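PDB 4R9N: Lmo0547 protein from Listeria monocytogenes, which probably acts as a SorC-family transcriptional regulator whose putative sugar-binding domain, the part crystallised, may let a carbohydrate control DNA binding. Local coordinates for residues E174-F188 against A196-L209. Residues are numbered along the deposited sequence; the frame is centred on the assembly and turned at random. Where two conformers were deposited one is given.
Sequences ELRYKDVVGDINSRF and AKTEINTHVIGLSL
The side-chain amide of Asn-201 faces the backbone of Phe-188 and uses both its ends: Phe-188 N donates to Asn-201 OD1 over 2.9 Å in a nearly straight bond (175°), while ND2 gives one hydrogen to Phe-188 O and the other to Ala-196 O. Ala-196 N reaches the same Phe-188 O at 2.9 Å, so that carbonyl accepts twice. The planes of the Asn-201 amide and Phe-188 ring are 20° apart, with OD1 at the ring edge; Ile-200 CG2 comes within 3.7 Å of Phe-188 CE2. The Arg-187 chain bends at chi2 (-59°), bringing its guanidinium between Asn-201 O over one face and Ser-208 CB over the opposite one. Arg-187 NH2 donates to Gly-206 O at 2.8 Å, from above the carbonyl plane and well off a straight line; NH1 has a salt bridge to Glu-195. A water in the guanidinium plane joins NE to Asn-185 O and Leu-207 O. Glu-174 OE2 accepts Thr-198 OG1 at 2.7 Å on its anti lone pair and Lys-178 NZ on the syn side. Residues 196-209, mostly loop, thus pack against a two-residue beta hairpin with a type I' turn, common in such hairpins; at its tip Asn-185 bonds Leu-207 O, Ser-58 and Leu-83 O, just beyond parallel-sheet strands 54-57 and 79-82.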
loop_
_atom_site.group_PDB
_atom_site.type_symbol
_atom_site.label_atom_id
_atom_site.label_comp_id
_atom_site.label_asym_id
_atom_site.label_seq_id
_atom_site.Cartn_x
_atom_site.Cartn_y
_atom_site.Cartn_z
ATOM N N GLU A 174 -11.425 14.753 -12.703
ATOM C CA GLU A 174 -11.107 13.753 -13.731
ATOM C C GLU A 174 -11.346 12.339 -13.199
ATOM O O GLU A 174 -12.023 11.513 -13.847
ATOM C CB GLU A 174 -9.681 14.008 -14.273
ATOM C CG GLU A 174 -9.008 12.868 -15.008
ATOM C CD GLU A 174 -9.618 12.497 -16.347
ATOM O OE1 GLU A 174 -10.632 13.098 -16.760
ATOM O OE2 GLU A 174 -9.062 11.544 -16.971
ATOM N N LEU A 175 -10.861 12.072 -11.990
ATOM C CA LEU A 175 -11.023 10.765 -11.365
ATOM C C LEU A 175 -12.470 10.420 -11.151
ATOM O O LEU A 175 -12.860 9.318 -11.487
ATOM C CB LEU A 175 -10.205 10.714 -10.048
ATOM C CG LEU A 175 -8.686 10.910 -10.226
ATOM C CD1 LEU A 175 -7.959 10.871 -8.899
ATOM C CD2 LEU A 175 -8.073 9.803 -11.066
ATOM N N ARG A 176 -13.292 11.370 -10.653
ATOM C CA ARG A 176 -14.723 11.163 -10.502
ATOM C C ARG A 176 -15.382 10.862 -11.834
ATOM O O ARG A 176 -16.169 9.935 -11.961
ATOM C CB ARG A 176 -15.417 12.413 -9.879
ATOM C CG ARG A 176 -16.466 12.075 -8.817
ATOM C CD ARG A 176 -16.931 13.283 -7.996
ATOM N NE ARG A 176 -16.831 13.015 -6.541
ATOM C CZ ARG A 176 -16.050 13.674 -5.668
ATOM N NH1 ARG A 176 -15.273 14.689 -6.051
ATOM N NH2 ARG A 176 -16.057 13.316 -4.371
ATOM N N TYR A 177 -15.079 11.691 -12.822
ATOM C CA TYR A 177 -15.654 11.531 -14.128
ATOM C C TYR A 177 -15.339 10.153 -14.690
ATOM O O TYR A 177 -16.159 9.578 -15.407
ATOM C CB TYR A 177 -15.104 12.628 -15.052
ATOM C CG TYR A 177 -15.642 12.568 -16.468
ATOM C CD1 TYR A 177 -17.004 12.747 -16.714
ATOM C CD2 TYR A 177 -14.797 12.340 -17.556
ATOM C CE1 TYR A 177 -17.504 12.692 -17.992
ATOM C CE2 TYR A 177 -15.294 12.321 -18.857
ATOM C CZ TYR A 177 -16.648 12.479 -19.054
ATOM O OH TYR A 177 -17.180 12.445 -20.325
ATOM N N LYS A 178 -14.163 9.645 -14.345
ATOM C CA LYS A 178 -13.709 8.307 -14.786
ATOM C C LYS A 178 -14.129 7.165 -13.843
ATOM O O LYS A 178 -13.654 6.042 -13.964
ATOM C CB LYS A 178 -12.219 8.333 -14.991
ATOM C CG LYS A 178 -11.703 9.187 -16.159
ATOM C CD LYS A 178 -11.972 8.557 -17.505
ATOM C CE LYS A 178 -11.550 9.474 -18.659
ATOM N NZ LYS A 178 -10.063 9.681 -18.863
ATOM N N ASP A 179 -14.990 7.471 -12.898
ATOM C CA ASP A 179 -15.577 6.474 -11.983
ATOM C C ASP A 179 -14.552 5.765 -11.130
ATOM O O ASP A 179 -14.676 4.574 -10.756
ATOM C CB ASP A 179 -16.479 5.478 -12.733
ATOM C CG ASP A 179 -17.576 6.173 -13.519
ATOM O OD1 ASP A 179 -18.275 7.049 -12.939
ATOM O OD2 ASP A 179 -17.716 5.846 -14.718
ATOM N N VAL A 180 -13.503 6.489 -10.794
ATOM C CA VAL A 180 -12.503 5.980 -9.843
ATOM C C VAL A 180 -13.067 5.826 -8.433
ATOM O O VAL A 180 -13.808 6.688 -7.959
ATOM C CB VAL A 180 -11.289 6.953 -9.863
ATOM C CG1 VAL A 180 -10.410 6.782 -8.641
ATOM C CG2 VAL A 180 -10.487 6.722 -11.104
ATOM N N VAL A 181 -12.770 4.700 -7.790
ATOM C CA VAL A 181 -13.190 4.458 -6.412
ATOM C C VAL A 181 -12.070 4.369 -5.396
ATOM O O VAL A 181 -12.312 4.494 -4.212
ATOM C CB VAL A 181 -14.073 3.208 -6.286
ATOM C CG1 VAL A 181 -15.279 3.363 -7.178
ATOM C CG2 VAL A 181 -13.310 1.936 -6.580
ATOM N N GLY A 182 -10.833 4.142 -5.839
ATOM C CA GLY A 182 -9.733 4.071 -4.872
ATOM C C GLY A 182 -8.375 4.155 -5.526
ATOM O O GLY A 182 -8.239 4.241 -6.764
ATOM N N ASP A 183 -7.348 4.139 -4.692
ATOM C CA ASP A 183 -5.976 4.017 -5.203
ATOM C C ASP A 183 -5.106 3.135 -4.315
ATOM O O ASP A 183 -5.326 3.041 -3.140
ATOM C CB ASP A 183 -5.310 5.357 -5.460
ATOM C CG ASP A 183 -5.201 6.228 -4.247
ATOM O OD1 ASP A 183 -6.232 6.816 -3.831
ATOM O OD2 ASP A 183 -4.053 6.437 -3.760
ATOM N N ILE A 184 -4.174 2.455 -4.933
ATOM C CA ILE A 184 -3.145 1.634 -4.262
ATOM C C ILE A 184 -1.859 1.983 -5.020
ATOM O O ILE A 184 -1.851 1.942 -6.272
ATOM C CB ILE A 184 -3.440 0.090 -4.351
ATOM C CG1 ILE A 184 -4.597 -0.286 -3.420
ATOM C CG2 ILE A 184 -2.199 -0.701 -3.973
ATOM C CD1 ILE A 184 -5.080 -1.718 -3.606
ATOM N N ASN A 185 -0.811 2.387 -4.298
ATOM C CA ASN A 185 0.495 2.681 -4.897
ATOM C C ASN A 185 0.342 3.744 -6.007
ATOM O O ASN A 185 1.008 3.674 -7.021
ATOM C CB ASN A 185 1.165 1.400 -5.421
ATOM C CG ASN A 185 2.663 1.525 -5.514
ATOM O OD1 ASN A 185 3.317 2.043 -4.570
ATOM N ND2 ASN A 185 3.230 1.043 -6.622
ATOM N N SER A 186 -0.500 4.748 -5.713
ATOM C CA SER A 186 -0.809 5.838 -6.620
ATOM C C SER A 186 -1.346 5.393 -7.991
ATOM O O SER A 186 -1.194 6.126 -8.989
ATOM C CB SER A 186 0.402 6.734 -6.873
ATOM O OG SER A 186 0.043 7.914 -7.590
ATOM N N ARG A 187 -1.974 4.230 -8.049
ATOM C CA ARG A 187 -2.709 3.798 -9.238
ATOM C C ARG A 187 -4.213 3.788 -8.860
ATOM O O ARG A 187 -4.581 3.157 -7.876
ATOM C CB ARG A 187 -2.300 2.419 -9.694
ATOM C CG ARG A 187 -0.865 2.289 -10.055
ATOM C CD ARG A 187 -0.419 3.229 -11.175
ATOM N NE ARG A 187 0.956 2.959 -11.565
ATOM C CZ ARG A 187 1.361 2.518 -12.761
ATOM N NH1 ARG A 187 0.496 2.231 -13.771
ATOM N NH2 ARG A 187 2.648 2.323 -12.923
ATOM N N PHE A 188 -5.013 4.508 -9.640
ATOM C CA PHE A 188 -6.435 4.820 -9.381
ATOM C C PHE A 188 -7.294 3.854 -10.128
ATOM O O PHE A 188 -7.143 3.729 -11.343
ATOM C CB PHE A 188 -6.659 6.244 -9.856
ATOM C CG PHE A 188 -5.941 7.213 -9.010
ATOM C CD1 PHE A 188 -6.492 7.638 -7.806
ATOM C CD2 PHE A 188 -4.668 7.679 -9.369
ATOM C CE1 PHE A 188 -5.818 8.512 -6.971
ATOM C CE2 PHE A 188 -3.993 8.531 -8.520
ATOM C CZ PHE A 188 -4.566 8.952 -7.338
ATOM N N ALA A 196 -8.083 2.910 -13.967
ATOM C CA ALA A 196 -8.820 3.763 -14.863
ATOM C C ALA A 196 -7.947 4.244 -16.032
ATOM O O ALA A 196 -6.705 4.409 -15.927
ATOM C CB ALA A 196 -9.433 4.953 -14.133
ATOM N N LYS A 197 -8.617 4.481 -17.163
ATOM C CA LYS A 197 -7.973 5.119 -18.301
ATOM C C LYS A 197 -7.908 6.616 -18.079
ATOM O O LYS A 197 -8.840 7.317 -18.399
ATOM C CB LYS A 197 -8.753 4.823 -19.573
ATOM C CG LYS A 197 -8.722 3.343 -19.966
ATOM C CD LYS A 197 -9.130 3.235 -21.433
ATOM C CE LYS A 197 -9.585 1.842 -21.854
ATOM N NZ LYS A 197 -8.508 1.176 -22.646
ATOM N N THR A 198 -6.806 7.078 -17.534
ATOM C CA THR A 198 -6.662 8.445 -17.116
ATOM C C THR A 198 -5.192 8.734 -17.118
ATOM O O THR A 198 -4.355 7.852 -16.852
ATOM C CB THR A 198 -7.361 8.745 -15.740
ATOM O OG1 THR A 198 -7.319 10.145 -15.475
ATOM C CG2 THR A 198 -6.683 8.052 -14.582
ATOM N N GLU A 199 -4.887 9.961 -17.501
ATOM C CA GLU A 199 -3.524 10.486 -17.578
ATOM C C GLU A 199 -2.651 10.173 -16.387
ATOM O O GLU A 199 -1.532 9.697 -16.555
ATOM C CB GLU A 199 -3.569 12.026 -17.761
ATOM C CG GLU A 199 -2.201 12.714 -17.836
ATOM C CD GLU A 199 -1.710 13.344 -16.526
ATOM O OE1 GLU A 199 -2.506 13.620 -15.608
ATOM O OE2 GLU A 199 -0.489 13.606 -16.430
ATOM N N ILE A 200 -3.135 10.477 -15.179
ATOM C CA ILE A 200 -2.359 10.234 -13.973
ATOM C C ILE A 200 -1.745 8.805 -13.952
ATOM O O ILE A 200 -0.562 8.653 -13.690
ATOM C CB ILE A 200 -3.152 10.528 -12.658
ATOM C CG1 ILE A 200 -3.355 12.058 -12.494
ATOM C CG2 ILE A 200 -2.386 9.990 -11.460
ATOM C CD1 ILE A 200 -3.939 12.484 -11.157
ATOM N N ASN A 201 -2.530 7.780 -14.226
ATOM C CA ASN A 201 -2.054 6.389 -14.151
ATOM C C ASN A 201 -0.910 6.108 -15.104
ATOM O O ASN A 201 -0.058 5.262 -14.799
ATOM C CB ASN A 201 -3.155 5.336 -14.361
ATOM C CG ASN A 201 -4.088 5.209 -13.152
ATOM O OD1 ASN A 201 -3.706 5.599 -12.017
ATOM N ND2 ASN A 201 -5.342 4.794 -13.398
ATOM N N THR A 202 -0.884 6.791 -16.249
ATOM C CA THR A 202 0.174 6.547 -17.202
ATOM C C THR A 202 1.430 7.381 -16.923
ATOM O O THR A 202 2.435 7.281 -17.660
ATOM C CB THR A 202 -0.298 6.849 -18.643
ATOM O OG1 THR A 202 -0.676 8.219 -18.717
ATOM C CG2 THR A 202 -1.462 5.942 -19.043
ATOM N N HIS A 203 1.393 8.262 -15.930
ATOM C CA HIS A 203 2.510 9.126 -15.610
ATOM C C HIS A 203 3.163 8.813 -14.247
ATOM O O HIS A 203 4.006 9.539 -13.748
ATOM C CB HIS A 203 2.077 10.592 -15.748
ATOM C CG HIS A 203 1.862 11.009 -17.185
ATOM N ND1 HIS A 203 0.755 10.614 -17.923
ATOM C CD2 HIS A 203 2.629 11.717 -18.031
ATOM C CE1 HIS A 203 0.854 11.085 -19.162
ATOM N NE2 HIS A 203 1.958 11.794 -19.239
ATOM N N VAL A 204 2.797 7.684 -13.640
ATOM C CA VAL A 204 3.331 7.323 -12.348
ATOM C C VAL A 204 4.556 6.402 -12.540
ATOM O O VAL A 204 4.498 5.445 -13.325
ATOM C CB VAL A 204 2.231 6.615 -11.517
ATOM C CG1 VAL A 204 2.827 5.978 -10.259
ATOM C CG2 VAL A 204 1.165 7.613 -11.090
ATOM N N ILE A 205 5.629 6.670 -11.803
ATOM C CA ILE A 205 6.784 5.791 -11.802
ATOM C C ILE A 205 6.658 4.905 -10.575
ATOM O O ILE A 205 6.929 5.317 -9.475
ATOM C CB ILE A 205 8.108 6.587 -11.801
ATOM C CG1 ILE A 205 8.146 7.501 -13.070
ATOM C CG2 ILE A 205 9.289 5.607 -11.795
ATOM C CD1 ILE A 205 9.381 8.302 -13.260
ATOM N N GLY A 206 6.261 3.655 -10.794
ATOM C CA GLY A 206 6.143 2.677 -9.746
ATOM C C GLY A 206 5.370 1.488 -10.314
ATOM O O GLY A 206 4.915 1.501 -11.466
ATOM N N LEU A 207 5.192 0.490 -9.465
ATOM C CA LEU A 207 4.514 -0.741 -9.813
ATOM C C LEU A 207 3.066 -0.511 -10.147
ATOM O O LEU A 207 2.371 0.210 -9.410
ATOM C CB LEU A 207 4.589 -1.636 -8.569
ATOM C CG LEU A 207 4.443 -3.122 -8.619
ATOM C CD1 LEU A 207 5.816 -3.723 -8.815
ATOM C CD2 LEU A 207 3.898 -3.641 -7.297
ATOM N N SER A 208 2.575 -1.120 -11.227
ATOM C CA SER A 208 1.190 -1.061 -11.659
ATOM C C SER A 208 0.311 -2.059 -10.915
ATOM O O SER A 208 0.806 -2.982 -10.225
ATOM C CB SER A 208 1.118 -1.353 -13.162
ATOM O OG SER A 208 1.363 -2.755 -13.321
ATOM N N LEU A 209 -1.012 -1.905 -10.998
ATOM C CA LEU A 209 -1.911 -2.860 -10.318
ATOM C C LEU A 209 -1.781 -4.272 -10.856
ATOM O O LEU A 209 -1.831 -5.256 -10.080
ATOM C CB LEU A 209 -3.384 -2.435 -10.368
ATOM C CG LEU A 209 -3.595 -1.100 -9.677
ATOM C CD1 LEU A 209 -5.042 -0.682 -9.743
ATOM C CD2 LEU A 209 -3.128 -1.094 -8.239
HETATM O O HOH W 1 -6.936 11.774 -18.502
HETATM O O HOH W 2 2.616 2.945 -9.361
#